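Local coordinates for PPC domain-containing protein (Pyrococcus horikoshii, PDB 2DT4) that is of unknown function but belongs to the plant- and prokaryote-conserved (PPC) family and forms an assembly of three mainly beta chains, at residues A[12-16]-A[113-118]; A[70-76]-A[90-96]. One frame throughout, in Å; residues are numbered along the deposited sequence.

In the fold
Both contacts are antiparallel strand pairs in one mixed sheet, their centres about 14 Å apart, and strand 38-46 lies against both. Contact 1 joins strand 5-16 to strand 114-123, bringing together segments 97 residues apart, whereas contact 2 is a local hairpin of strands 69-82 and 85-95. Neither is a surface contact: contact 1 is buried throughout, and contact 2 is buried apart from Tyr70 and Asn96 at one end, which are partly exposed. Contact 1 has a regular ladder with an apolar face under helix 22-33 and a mixed face whose Arg15 and Glu115, beside Leu13 and Phe117, bond to the second subunit. Contact 2 carries a beta bulge and buried serines, and meets both other subunits.

Contact 1. Residues A[12-16]-A[113-118]; sequences YLFRV and VAEIFL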
loop_
_atom_site.group_PDB
_atom_site.type_symbol
_atom_site.label_atom_id
_atom_site.label_comp_id
_atom_site.label_asym_id
_atom_site.label_seq_id
_atom_site.Cartn_x
_atom_site.Cartn_y
_atom_site.Cartn_z
ATOM N N TYR A 12 -2.189 -10.518 11.296
ATOM C CA TYR A 12 -1.166 -10.038 12.200
ATOM C C TYR A 12 -0.782 -8.572 11.981
ATOM O O TYR A 12 -0.850 -8.056 10.868
ATOM C CB TYR A 12 0.120 -10.861 12.056
ATOM C CG TYR A 12 -0.015 -12.383 12.158
ATOM C CD1 TYR A 12 0.301 -13.042 13.331
ATOM C CD2 TYR A 12 -0.425 -13.146 11.069
ATOM C CE1 TYR A 12 0.222 -14.415 13.417
ATOM C CE2 TYR A 12 -0.482 -14.515 11.146
ATOM C CZ TYR A 12 -0.172 -15.140 12.323
ATOM O OH TYR A 12 -0.204 -16.526 12.386
ATOM N N LEU A 13 -0.375 -7.921 13.060
ATOM C CA LEU A 13 0.127 -6.555 13.040
ATOM C C LEU A 13 1.182 -6.489 14.123
ATOM O O LEU A 13 0.881 -6.807 15.271
ATOM C CB LEU A 13 -0.997 -5.542 13.313
ATOM C CG LEU A 13 -0.521 -4.081 13.270
ATOM C CD1 LEU A 13 0.046 -3.701 11.902
ATOM C CD2 LEU A 13 -1.667 -3.165 13.676
ATOM N N PHE A 14 2.406 -6.121 13.751
ATOM C CA PHE A 14 3.527 -6.208 14.683
ATOM C C PHE A 14 4.646 -5.266 14.320
ATOM O O PHE A 14 4.782 -4.827 13.151
ATOM C CB PHE A 14 4.071 -7.647 14.778
ATOM C CG PHE A 14 4.389 -8.285 13.454
ATOM C CD1 PHE A 14 5.579 -8.024 12.792
ATOM C CD2 PHE A 14 3.481 -9.119 12.860
ATOM C CE1 PHE A 14 5.839 -8.598 11.536
ATOM C CE2 PHE A 14 3.733 -9.697 11.637
ATOM C CZ PHE A 14 4.902 -9.426 10.957
ATOM N N ARG A 15 5.465 -4.982 15.331
ATOM C CA ARG A 15 6.706 -4.282 15.129
ATOM C C ARG A 15 7.867 -5.242 15.105
ATOM O O ARG A 15 8.051 -6.039 16.019
ATOM C CB ARG A 15 6.951 -3.248 16.218
ATOM C CG ARG A 15 8.252 -2.541 15.999
ATOM C CD ARG A 15 8.364 -1.238 16.711
ATOM N NE ARG A 15 8.478 -1.423 18.141
ATOM C CZ ARG A 15 9.627 -1.504 18.821
ATOM N NH1 ARG A 15 9.613 -1.624 20.153
ATOM N NH2 ARG A 15 10.775 -1.526 18.205
ATOM N N VAL A 16 8.651 -5.133 14.044
ATOM C CA VAL A 16 9.843 -5.932 13.865
ATOM C C VAL A 16 10.972 -5.321 14.709
ATOM O O VAL A 16 11.201 -4.121 14.635
ATOM C CB VAL A 16 10.246 -5.936 12.362
ATOM C CG1 VAL A 16 11.512 -6.726 12.158
ATOM C CG2 VAL A 16 9.145 -6.456 11.490
ATOM N N VAL A 113 12.736 0.744 12.492
ATOM C CA VAL A 113 11.344 0.526 12.958
ATOM C C VAL A 113 10.654 -0.058 11.737
ATOM O O VAL A 113 10.797 0.467 10.660
ATOM C CB VAL A 113 10.604 1.793 13.390
ATOM C CG1 VAL A 113 9.070 1.543 13.635
ATOM C CG2 VAL A 113 11.275 2.373 14.645
ATOM N N ALA A 114 9.810 -1.086 11.952
ATOM C CA ALA A 114 9.016 -1.632 10.826
ATOM C C ALA A 114 7.721 -2.135 11.467
ATOM O O ALA A 114 7.763 -2.981 12.394
ATOM C CB ALA A 114 9.657 -2.709 9.996
ATOM N N GLU A 115 6.605 -1.583 11.005
ATOM C CA GLU A 115 5.290 -1.880 11.500
ATOM C C GLU A 115 4.617 -2.563 10.327
ATOM O O GLU A 115 4.277 -1.926 9.310
ATOM C CB GLU A 115 4.562 -0.615 11.958
ATOM C CG GLU A 115 5.252 -0.006 13.177
ATOM C CD GLU A 115 4.765 1.370 13.579
ATOM O OE1 GLU A 115 3.878 1.951 12.930
ATOM O OE2 GLU A 115 5.306 1.919 14.567
ATOM N N ILE A 116 4.550 -3.876 10.455
ATOM C CA ILE A 116 4.059 -4.745 9.392
ATOM C C ILE A 116 2.682 -5.382 9.673
ATOM O O ILE A 116 2.431 -5.911 10.789
ATOM C CB ILE A 116 5.114 -5.880 9.221
ATOM C CG1 ILE A 116 6.539 -5.350 8.932
ATOM C CG2 ILE A 116 4.663 -6.866 8.163
ATOM C CD1 ILE A 116 6.696 -4.365 7.797
ATOM N N PHE A 117 1.874 -5.382 8.616
ATOM C CA PHE A 117 0.568 -6.017 8.576
ATOM C C PHE A 117 0.719 -7.236 7.669
ATOM O O PHE A 117 1.255 -7.128 6.567
ATOM C CB PHE A 117 -0.532 -5.110 8.019
ATOM C CG PHE A 117 -1.838 -5.812 7.814
ATOM C CD1 PHE A 117 -2.273 -6.151 6.550
ATOM C CD2 PHE A 117 -2.629 -6.153 8.906
ATOM C CE1 PHE A 117 -3.503 -6.817 6.364
ATOM C CE2 PHE A 117 -3.852 -6.810 8.715
ATOM C CZ PHE A 117 -4.280 -7.125 7.455
ATOM N N LEU A 118 0.243 -8.382 8.144
ATOM C CA LEU A 118 0.367 -9.626 7.396
ATOM C C LEU A 118 -0.939 -10.387 7.445
ATOM O O LEU A 118 -1.480 -10.615 8.532
ATOM C CB LEU A 118 1.505 -10.461 7.949
ATOM C CG LEU A 118 1.836 -11.684 7.122
ATOM C CD1 LEU A 118 3.298 -12.031 7.292
ATOM C CD2 LEU A 118 0.980 -12.912 7.472
#
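Phe14 and Ile116 form a hydrogen-bonded pair at the middle of this antiparallel ladder. Their backbones exchange two bonds, Ile116 N to Phe14 O at 2.9 Å and Phe14 N to Ile116 O at 3.0 Å; Tyr12 and Leu118 exchange another two, and Val16 N donates to Ala114 O.

Apolar packing occupies the face bearing Tyr12, Phe14, Val16, Ala114, Ile116 and Leu118. With CG held between its backbone N and carbonyl carbon (chi1 52°), the Phe14 ring folds back over the ladder. Ile116 O sits 3.9 Å from the ring plane, over its centre, and Phe14 CE1 meets Ile116 CB at 3.6 Å. Beta-branched Val16 brings its CG2 to 3.8 Å from Ile116 CG1, the two side chains crossing obliquely. Tyr12 and Leu118 run side by side, their CD2 atoms 3.9 Å apart, while the tyrosine hydroxyl bonds to Glu33. Helix 22-33 packs on this face, where Phe29 meets both aromatic rings. Replacing Phe14 by an alanine removes the ring over Ile116, which is likely to open a gap beside helix 22-33 and cost Phe29 an aromatic neighbour.

Charged groups share the other face with Leu13 and Phe117. Arg15 NE bonds to Trp138 O and Glu115 makes a salt bridge with Arg128, both on the second subunit. The helix side is thus mainly apolar, with a polar tie through Tyr12; Arg15 and Glu115 add polar and ionic ties between subunits.

Contact 2. Residues A[70-76]-A[90-96]; sequences YELISLI and AHVSLGN
Glu71 and Gly95 exchange two backbone bonds at one end of this antiparallel hairpin, Ile76 and His91 two at the other, and between them a classic beta bulge sets Ile73 and Ser74 opposite Ser93. Ser93 O receives Ile73 N at 2.9 Å and, weakly, Ser74 N at 3.4 Å, so one carbonyl serves both bulge residues; Ser93 N bonds back to Ser74 O.

The small hydroxyl side chains suit this close pairing. Ser93 OG donates to Ser74 OG at 2.7 Å. Each hydroxyl lies between its own backbone N and carbonyl carbon (chi1 64° and 65°), which turns the two toward each other across the strands. Ser74 OG in turn donates a hydrogen bond to a water, which donates to His91 O at 3.0 Å.

On the opposite side, Leu72 CD2 touches Val92 CG1 at 3.5 Å, the two side chains crossing at about a right angle, and Leu75 CD1 reaches the same methyl at 3.9 Å. Leu94 and Val92 turn onward to Ile51 of strand 49-55.

Gly95, having no CB, lets Ile73 CD1 approach to 3.7 Å from Gly95 CA. Around the serines the packing is partly between subunits: Ile73 of the third subunit touches both, while Ser93 also meets Val101 of its own chain. A directed hydroxyl-to-water chain therefore satisfies polar groups buried at the trimer interface, while aliphatic groups pack on strands 49-55 and 38-46.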
loop_
_atom_site.group_PDB
_atom_site.type_symbol
_atom_site.label_atom_id
_atom_site.label_comp_id
_atom_site.label_asym_id
_atom_site.label_seq_id
_atom_site.Cartn_x
_atom_site.Cartn_y
_atom_site.Cartn_z
ATOM N N TYR A 70 16.396 5.695 5.710
ATOM C CA TYR A 70 15.345 6.096 4.804
ATOM C C TYR A 70 14.006 5.800 5.440
ATOM O O TYR A 70 13.794 4.693 5.990
ATOM C CB TYR A 70 15.465 5.344 3.471
ATOM C CG TYR A 70 16.500 5.887 2.525
ATOM C CD1 TYR A 70 17.876 5.644 2.711
ATOM C CD2 TYR A 70 16.110 6.642 1.423
ATOM C CE1 TYR A 70 18.834 6.166 1.804
ATOM C CE2 TYR A 70 17.043 7.157 0.531
ATOM C CZ TYR A 70 18.391 6.930 0.738
ATOM O OH TYR A 70 19.317 7.455 -0.152
ATOM N N GLU A 71 13.073 6.735 5.331
ATOM C CA GLU A 71 11.695 6.473 5.739
ATOM C C GLU A 71 11.099 5.393 4.809
ATOM O O GLU A 71 11.171 5.490 3.564
ATOM C CB GLU A 71 10.815 7.738 5.745
ATOM C CG GLU A 71 11.256 8.788 6.763
ATOM C CD GLU A 71 10.935 8.440 8.207
ATOM O OE1 GLU A 71 11.634 8.925 9.129
ATOM O OE2 GLU A 71 9.961 7.705 8.480
ATOM N N LEU A 72 10.549 4.351 5.411
ATOM C CA LEU A 72 9.898 3.274 4.675
ATOM C C LEU A 72 8.461 3.727 4.447
ATOM O O LEU A 72 7.609 3.571 5.297
ATOM C CB LEU A 72 9.981 1.979 5.501
ATOM C CG LEU A 72 9.935 0.571 4.856
ATOM C CD1 LEU A 72 9.283 -0.480 5.712
ATOM C CD2 LEU A 72 9.707 0.436 3.362
ATOM N N ILE A 73 8.237 4.365 3.298
ATOM C CA ILE A 73 6.974 4.998 2.984
ATOM C C ILE A 73 5.930 3.953 2.621
ATOM O O ILE A 73 4.799 4.010 3.091
ATOM C CB ILE A 73 7.160 6.008 1.845
ATOM C CG1 ILE A 73 8.046 7.167 2.306
ATOM C CG2 ILE A 73 5.805 6.438 1.207
ATOM C CD1 ILE A 73 8.556 8.037 1.182
ATOM N N SER A 74 6.360 2.946 1.879
ATOM C CA SER A 74 5.494 1.821 1.578
ATOM C C SER A 74 6.308 0.580 1.437
ATOM O O SER A 74 7.342 0.632 0.837
ATOM C CB SER A 74 4.695 2.044 0.292
ATOM O OG SER A 74 5.504 2.119 -0.861
ATOM N N LEU A 75 5.656 -0.541 2.004
ATOM C CA LEU A 75 6.161 -1.827 1.724
ATOM C C LEU A 75 4.892 -2.517 1.322
ATOM O O LEU A 75 3.907 -2.453 2.042
ATOM C CB LEU A 75 6.790 -2.515 2.950
ATOM C CG LEU A 75 7.178 -3.939 2.534
ATOM C CD1 LEU A 75 8.500 -4.325 3.088
ATOM C CD2 LEU A 75 6.097 -4.921 2.804
ATOM N N ILE A 76 4.929 -3.193 0.172
ATOM C CA ILE A 76 3.768 -3.928 -0.303
ATOM C C ILE A 76 4.362 -5.180 -0.847
ATOM O O ILE A 76 5.354 -5.129 -1.557
ATOM C CB ILE A 76 2.917 -3.238 -1.388
ATOM C CG1 ILE A 76 2.314 -1.933 -0.837
ATOM C CG2 ILE A 76 1.829 -4.160 -1.855
ATOM C CD1 ILE A 76 1.594 -1.148 -1.862
ATOM N N ALA A 90 8.764 -8.334 -1.973
ATOM C CA ALA A 90 8.201 -7.016 -1.695
ATOM C C ALA A 90 8.895 -5.894 -2.435
ATOM O O ALA A 90 10.056 -5.996 -2.797
ATOM C CB ALA A 90 8.236 -6.725 -0.215
ATOM N N HIS A 91 8.172 -4.801 -2.630
ATOM C CA HIS A 91 8.705 -3.569 -3.226
ATOM C C HIS A 91 8.553 -2.472 -2.199
ATOM O O HIS A 91 7.651 -2.508 -1.367
ATOM C CB HIS A 91 7.954 -3.156 -4.496
ATOM C CG HIS A 91 8.289 -3.997 -5.689
ATOM N ND1 HIS A 91 8.645 -3.451 -6.900
ATOM C CD2 HIS A 91 8.385 -5.338 -5.842
ATOM C CE1 HIS A 91 8.873 -4.418 -7.770
ATOM N NE2 HIS A 91 8.720 -5.575 -7.156
ATOM N N VAL A 92 9.500 -1.534 -2.246
ATOM C CA VAL A 92 9.486 -0.441 -1.241
ATOM C C VAL A 92 9.667 0.909 -1.898
ATOM O O VAL A 92 10.329 1.040 -2.924
ATOM C CB VAL A 92 10.612 -0.639 -0.191
ATOM C CG1 VAL A 92 10.314 -1.802 0.717
ATOM C CG2 VAL A 92 11.970 -0.754 -0.863
ATOM N N SER A 93 9.120 1.922 -1.216
ATOM C CA SER A 93 9.338 3.311 -1.574
ATOM C C SER A 93 9.968 3.861 -0.281
ATOM O O SER A 93 9.542 3.525 0.851
ATOM C CB SER A 93 8.129 4.104 -2.026
ATOM O OG SER A 93 7.233 4.218 -1.010
ATOM N N LEU A 94 11.074 4.566 -0.497
ATOM C CA LEU A 94 11.927 5.055 0.565
ATOM C C LEU A 94 12.179 6.545 0.475
ATOM O O LEU A 94 12.569 7.065 -0.587
ATOM C CB LEU A 94 13.220 4.315 0.340
ATOM C CG LEU A 94 13.191 2.792 0.448
ATOM C CD1 LEU A 94 14.465 2.241 -0.060
ATOM C CD2 LEU A 94 12.948 2.311 1.838
ATOM N N GLY A 95 11.981 7.237 1.589
ATOM C CA GLY A 95 12.154 8.673 1.647
ATOM C C GLY A 95 13.450 9.109 2.273
ATOM O O GLY A 95 13.827 8.680 3.365
ATOM N N ASN A 96 14.120 10.034 1.607
ATOM C CA ASN A 96 15.370 10.566 2.127
ATOM C C ASN A 96 15.117 11.822 2.942
ATOM O O ASN A 96 13.974 12.213 3.173
ATOM C CB ASN A 96 16.473 10.697 1.046
ATOM C CG ASN A 96 16.498 12.034 0.272
ATOM O OD1 ASN A 96 17.467 12.260 -0.501
ATOM N ND2 ASN A 96 15.513 12.871 0.418
HETATM O O HOH W 1 5.619 -0.414 -1.846
#